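Local coordinates for antifreeze protein (Marinomonas primoryensis, PDB 3P4G) that binds ice as a hyperactive, calcium-dependent antifreeze protein, a right-handed beta-helix that probably holds ordered water on its surface, at residues A155-D160 against M174-D179; G120-Y125 against D139-Q144. All blocks are in the same frame, centred on the assembly; numbering follows the deposited sequence.

Interaction 1: A155-D160 against M174-D179. With CA (calcium ion), chain K; CA (calcium ion), chain J; CA (calcium ion), chain L.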
loop_
_atom_site.group_PDB
_atom_site.type_symbol
_atom_site.label_atom_id
_atom_site.label_comp_id
_atom_site.label_asym_id
_atom_site.label_seq_id
_atom_site.Cartn_x
_atom_site.Cartn_y
_atom_site.Cartn_z
ATOM N N ALA A 155 0.554 -7.455 2.513
ATOM C CA ALA A 155 1.225 -7.096 3.766
ATOM C C ALA A 155 0.917 -8.089 4.921
ATOM O O ALA A 155 1.678 -8.173 5.943
ATOM C CB ALA A 155 0.865 -5.657 4.134
ATOM N N GLY A 156 -0.173 -8.833 4.737
ATOM C CA GLY A 156 -0.626 -9.938 5.635
ATOM C C GLY A 156 -1.302 -9.478 6.903
ATOM O O GLY A 156 -1.645 -8.286 7.105
ATOM N N THR A 157 -1.436 -10.411 7.819
ATOM C CA THR A 157 -1.820 -10.054 9.144
ATOM C C THR A 157 -0.738 -9.166 9.727
ATOM O O THR A 157 0.388 -9.031 9.184
ATOM C CB THR A 157 -2.009 -11.312 10.031
ATOM O OG1 THR A 157 -0.715 -11.878 10.315
ATOM C CG2 THR A 157 -2.971 -12.351 9.354
ATOM N N GLY A 158 -1.108 -8.506 10.819
ATOM C CA GLY A 158 -0.222 -7.532 11.465
ATOM C C GLY A 158 -0.499 -6.073 11.100
ATOM O O GLY A 158 -1.071 -5.756 10.057
ATOM N N ASN A 159 -0.062 -5.198 11.978
ATOM C CA ASN A 159 -0.105 -3.747 11.750
ATOM C C ASN A 159 1.080 -3.346 10.831
ATOM O O ASN A 159 2.191 -3.110 11.314
ATOM C CB ASN A 159 0.001 -3.012 13.080
ATOM C CG ASN A 159 -1.062 -3.416 14.067
ATOM O OD1 ASN A 159 -2.248 -3.460 13.753
ATOM N ND2 ASN A 159 -0.658 -3.627 15.278
ATOM N N ASP A 160 0.830 -3.337 9.517
ATOM C CA ASP A 160 1.901 -3.155 8.518
ATOM C C ASP A 160 1.969 -1.721 8.030
ATOM O O ASP A 160 0.952 -1.008 7.940
ATOM C CB ASP A 160 1.653 -4.088 7.311
ATOM C CG ASP A 160 1.482 -5.582 7.750
ATOM O OD1 ASP A 160 2.436 -6.193 8.309
ATOM O OD2 ASP A 160 0.401 -6.168 7.543
ATOM N N MET A 174 -3.504 -4.996 2.269
ATOM C CA MET A 174 -2.835 -4.820 3.542
ATOM C C MET A 174 -3.264 -5.790 4.583
ATOM O O MET A 174 -2.611 -5.890 5.642
ATOM C CB MET A 174 -3.023 -3.373 4.021
ATOM C CG MET A 174 -2.402 -2.335 3.044
ATOM S SD MET A 174 -0.623 -2.564 2.731
ATOM C CE MET A 174 0.112 -2.187 4.356
ATOM N N GLY A 175 -4.334 -6.522 4.312
ATOM C CA GLY A 175 -4.719 -7.639 5.182
ATOM C C GLY A 175 -5.273 -7.169 6.532
ATOM O O GLY A 175 -5.627 -5.978 6.723
ATOM N N THR A 176 -5.368 -8.086 7.460
ATOM C CA THR A 176 -5.981 -7.779 8.763
ATOM C C THR A 176 -5.096 -6.781 9.540
ATOM O O THR A 176 -3.950 -6.463 9.127
ATOM C CB THR A 176 -6.190 -9.027 9.630
ATOM O OG1 THR A 176 -4.912 -9.548 10.035
ATOM C CG2 THR A 176 -7.054 -10.145 8.860
ATOM N N ASP A 177 -5.659 -6.311 10.648
ATOM C CA ASP A 177 -4.991 -5.333 11.576
ATOM C C ASP A 177 -4.855 -3.923 10.973
ATOM O O ASP A 177 -5.411 -3.629 9.899
ATOM C CB ASP A 177 -3.678 -5.957 12.114
ATOM C CG ASP A 177 -3.941 -7.308 12.732
ATOM O OD1 ASP A 177 -3.518 -8.340 12.145
ATOM O OD2 ASP A 177 -4.629 -7.344 13.801
ATOM N N ASN A 178 -4.145 -3.058 11.686
ATOM C CA ASN A 178 -4.250 -1.597 11.476
ATOM C C ASN A 178 -3.036 -1.142 10.663
ATOM O O ASN A 178 -1.925 -0.971 11.165
ATOM C CB ASN A 178 -4.303 -0.898 12.777
ATOM C CG ASN A 178 -5.456 -1.401 13.656
ATOM O OD1 ASN A 178 -6.552 -1.758 13.173
ATOM N ND2 ASN A 178 -5.209 -1.422 14.962
ATOM N N ASP A 179 -3.283 -1.016 9.383
ATOM C CA ASP A 179 -2.228 -0.770 8.422
ATOM C C ASP A 179 -2.194 0.675 7.901
ATOM O O ASP A 179 -3.236 1.345 7.829
ATOM C CB ASP A 179 -2.453 -1.639 7.191
ATOM C CG ASP A 179 -2.575 -3.132 7.531
ATOM O OD1 ASP A 179 -1.581 -3.778 7.961
ATOM O OD2 ASP A 179 -3.658 -3.707 7.332
HETATM CA CA CA K . -1.938 -6.063 7.871
HETATM CA CA CA J . 2.279 -8.482 8.111
HETATM CA CA CA L . -5.987 -3.671 7.570
#
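Thr176 runs beside Thr157 with its side chain turned in the same direction, and its hydroxyl OG1 rests against the backbone of the preceding coil at 3.3 Å from Thr157 CA. Holding OG1 between the backbone N and the carbonyl carbon (chi1 68°) also turns it to Asp177, to whose OD1 it donates a hydrogen bond from above the carboxylate plane. Gly158 N reaches the same Asp177 OD1 from the opposite face of that plane at 2.8 Å; two donors thus grip one oxygen, which probably limits the turning of the carboxylate. Next to it the amide of Asn159 stands nearly perpendicular to this carboxylate, and Asn159 OD1 accepts the backbone N of Asn178 at 2.8 Å, in the carbonyl plane.

Beneath this outer layer sits a calcium ion shared by both segments. Gly156 O, Gly158 O and Asp160 OD2 bind it from one coil, Met174 O, Thr176 O and Asp179 OD1 from the other. Aspartate suits its place because its two oxygens serve different ions: Asp179 OD1 lies 2.3 Å from the shared calcium, while Asp179 OD2 binds the next one. Asp179 OD1 also takes the backbone N of Asp160 at 2.9 Å on its anti side. Glycine suits position 175, where a beta carbon would collide with Gly156 O. The bent chain of Met174 brings CE to 3.6 Å from Ala155 CB, a small apolar contact on the inner side of the turns.

Both segments are turns of one right-handed beta-helix: residues 155-160 join strand 153-154 to strand 161-164, and strand 171-173 passes through residues 174-179 into strand 180-183. Thr138 and Thr197 continue the threonine row beyond them, consistent with an ice-binding surface.

Interaction 2: G120-Y125 against D139-Q144. With CA (calcium ion), chain I; CA (calcium ion), chain J; CA (calcium ion), chain H; MG (magnesium ion), chain R.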
loop_
_atom_site.group_PDB
_atom_site.type_symbol
_atom_site.label_atom_id
_atom_site.label_comp_id
_atom_site.label_asym_id
_atom_site.label_seq_id
_atom_site.Cartn_x
_atom_site.Cartn_y
_atom_site.Cartn_z
ATOM N N GLY A 120 7.157 -13.203 11.531
ATOM C CA GLY A 120 8.066 -12.239 12.157
ATOM C C GLY A 120 7.784 -10.819 11.695
ATOM O O GLY A 120 7.101 -10.586 10.660
ATOM N N ASN A 121 8.373 -9.882 12.426
ATOM C CA ASN A 121 8.196 -8.437 12.198
ATOM C C ASN A 121 9.353 -8.013 11.285
ATOM O O ASN A 121 10.473 -7.775 11.744
ATOM C CB ASN A 121 8.233 -7.672 13.517
ATOM C CG ASN A 121 7.168 -8.176 14.474
ATOM O OD1 ASN A 121 5.977 -7.950 14.270
ATOM N ND2 ASN A 121 7.596 -8.883 15.503
ATOM N N ASP A 122 9.055 -8.020 10.000
ATOM C CA ASP A 122 10.128 -7.867 8.991
ATOM C C ASP A 122 10.214 -6.441 8.464
ATOM O O ASP A 122 9.201 -5.761 8.361
ATOM C CB ASP A 122 9.885 -8.779 7.817
ATOM C CG ASP A 122 9.741 -10.263 8.260
ATOM O OD1 ASP A 122 10.732 -10.869 8.749
ATOM O OD2 ASP A 122 8.647 -10.824 8.155
ATOM N N GLU A 123 11.402 -6.083 7.985
ATOM C CA GLU A 123 11.654 -4.738 7.437
ATOM C C GLU A 123 12.187 -4.957 6.026
ATOM O O GLU A 123 13.237 -5.627 5.870
ATOM C CB GLU A 123 12.683 -4.023 8.325
ATOM C CG GLU A 123 12.915 -2.583 7.948
ATOM C CD GLU A 123 13.555 -1.702 9.064
ATOM O OE1 GLU A 123 13.527 -1.964 10.332
ATOM O OE2 GLU A 123 14.107 -0.669 8.625
ATOM N N VAL A 124 11.437 -4.513 5.007
ATOM C CA VAL A 124 11.834 -4.752 3.589
ATOM C C VAL A 124 11.974 -3.400 2.903
ATOM O O VAL A 124 11.018 -2.595 2.930
ATOM C CB VAL A 124 10.794 -5.634 2.838
ATOM C CG1 VAL A 124 11.218 -5.927 1.356
ATOM C CG2 VAL A 124 10.602 -6.951 3.547
ATOM N N TYR A 125 13.139 -3.145 2.289
ATOM C CA TYR A 125 13.360 -1.950 1.507
ATOM C C TYR A 125 13.789 -2.442 0.114
ATOM O O TYR A 125 14.713 -3.310 -0.003
ATOM C CB TYR A 125 14.512 -1.141 2.106
ATOM C CG TYR A 125 14.937 0.075 1.322
ATOM C CD1 TYR A 125 14.564 1.357 1.735
ATOM C CD2 TYR A 125 15.741 -0.038 0.159
ATOM C CE1 TYR A 125 14.932 2.473 1.016
ATOM C CE2 TYR A 125 16.119 1.075 -0.549
ATOM C CZ TYR A 125 15.693 2.337 -0.121
ATOM O OH TYR A 125 16.095 3.468 -0.789
ATOM N N ASP A 139 2.670 -11.019 11.330
ATOM C CA ASP A 139 3.332 -9.999 12.178
ATOM C C ASP A 139 3.438 -8.613 11.487
ATOM O O ASP A 139 2.910 -8.384 10.378
ATOM C CB ASP A 139 4.716 -10.486 12.679
ATOM C CG ASP A 139 4.688 -11.025 14.106
ATOM O OD1 ASP A 139 3.576 -11.106 14.720
ATOM O OD2 ASP A 139 5.804 -11.385 14.624
ATOM N N ASN A 140 4.151 -7.706 12.131
ATOM C CA ASN A 140 3.993 -6.273 11.836
ATOM C C ASN A 140 5.169 -5.785 11.021
ATOM O O ASN A 140 6.264 -5.598 11.543
ATOM C CB ASN A 140 3.876 -5.561 13.162
ATOM C CG ASN A 140 2.840 -6.266 14.088
ATOM O OD1 ASN A 140 1.654 -6.000 13.990
ATOM N ND2 ASN A 140 3.295 -7.220 14.885
ATOM N N ASP A 141 4.927 -5.690 9.722
ATOM C CA ASP A 141 5.999 -5.483 8.748
ATOM C C ASP A 141 6.081 -4.060 8.223
ATOM O O ASP A 141 5.056 -3.369 8.045
ATOM C CB ASP A 141 5.804 -6.428 7.585
ATOM C CG ASP A 141 5.657 -7.891 8.056
ATOM O OD1 ASP A 141 6.650 -8.507 8.545
ATOM O OD2 ASP A 141 4.577 -8.467 7.837
ATOM N N ASN A 142 7.311 -3.658 7.947
ATOM C CA ASN A 142 7.589 -2.387 7.283
ATOM C C ASN A 142 8.051 -2.687 5.870
ATOM O O ASN A 142 8.992 -3.493 5.697
ATOM C CB ASN A 142 8.667 -1.637 8.001
ATOM C CG ASN A 142 8.617 -0.144 7.682
ATOM O OD1 ASN A 142 7.813 0.589 8.257
ATOM N ND2 ASN A 142 9.428 0.291 6.681
ATOM N N ILE A 143 7.318 -2.140 4.872
ATOM C CA ILE A 143 7.677 -2.313 3.437
ATOM C C ILE A 143 7.899 -0.920 2.794
ATOM O O ILE A 143 7.024 -0.025 2.879
ATOM C CB ILE A 143 6.614 -3.097 2.637
ATOM C CG1 ILE A 143 6.318 -4.472 3.301
ATOM C CG2 ILE A 143 7.045 -3.302 1.196
ATOM C CD1 ILE A 143 5.053 -4.439 4.115
ATOM N N GLN A 144 9.060 -0.731 2.168
ATOM C CA GLN A 144 9.300 0.491 1.468
ATOM C C GLN A 144 9.745 0.122 0.045
ATOM O O GLN A 144 10.666 -0.700 -0.144
ATOM C CB GLN A 144 10.422 1.254 2.136
ATOM C CG GLN A 144 10.700 2.560 1.428
ATOM C CD GLN A 144 11.423 3.611 2.249
ATOM O OE1 GLN A 144 11.178 3.781 3.458
ATOM N NE2 GLN A 144 12.337 4.338 1.586
HETATM CA CA CA I . 6.315 -10.766 8.458
HETATM CA CA CA J . 2.279 -8.482 8.111
HETATM CA CA CA H . 10.486 -13.189 8.748
HETATM MG MG MG R . 6.107 -12.856 15.996
HETATM O O HOH W 1 11.282 -0.777 5.285
HETATM O O HOH W 2 4.641 -11.698 17.015
HETATM O O HOH W 3 7.551 -11.705 16.840
#
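Asn121 runs alongside Asn140 of the following coil, their amide planes nearly coplanar. Its CB lies 3.5 Å from Asn140 O, and its CG near the carboxylate of Asp139, an approach left uncertain because Asp139 is modelled in two positions. In the position given here, Asp139 OD2 binds a magnesium ion at 2.0 Å. At the tip, Asn121 OD1 accepts two hydrogen bonds, from Asn140 N at 2.8 Å and from Asn140 ND2 at the same length, both donors tilted somewhat from its carbonyl plane; Asn121 ND2 finds a hydrogen-bond partner elsewhere. With Asn121 cut back to an alanine, Asn140 N and ND2 would probably lose their shared acceptor and the Asn140 amide would be freer to swing.

Below, Asp141 OD1 offers its anti lone pair to Asp122 N at 2.9 Å.

The turns then become parallel strands, Glu123 beside Asn142 and Tyr125 beside Gln144, joined by backbone bonds such as Val124 N to Asn142 O at 2.7 Å. Val124 and Ile143 face the interior, where they meet Ala117 and Ala136; branched apolar side chains fill that space. On the other face Gln144 stretches beside Tyr125, its NE2 lying 3.2 Å from Tyr125 CE1 and oblique to the ring. In the turns, the calcium ion shared by Gly120 O, Asp122 OD2 and Asp141 OD1 probably offsets the negative charge of aspartates brought so close together.

In the fold
Both segments of interaction 2 come earlier in the chain than those of interaction 1, and all lie along one row of calcium-binding turns. One calcium ion belongs to both: residues 139-144 bind it from one side, with Gly137 completing that side, and residues 155-160 from the other. Asn159 N probably donates to Asn140 OD1, and Asp141 N to Asp160 OD1, repeating between the pairs the bonds within them. Interaction 1 stays in the turns, with outward-facing threonine and asparagine side chains, more or less exposed, over buried ions and little apolar packing. Interaction 2 goes on into the parallel strands, where backbone bonding replaces metal binding and apolar side chains enter the core.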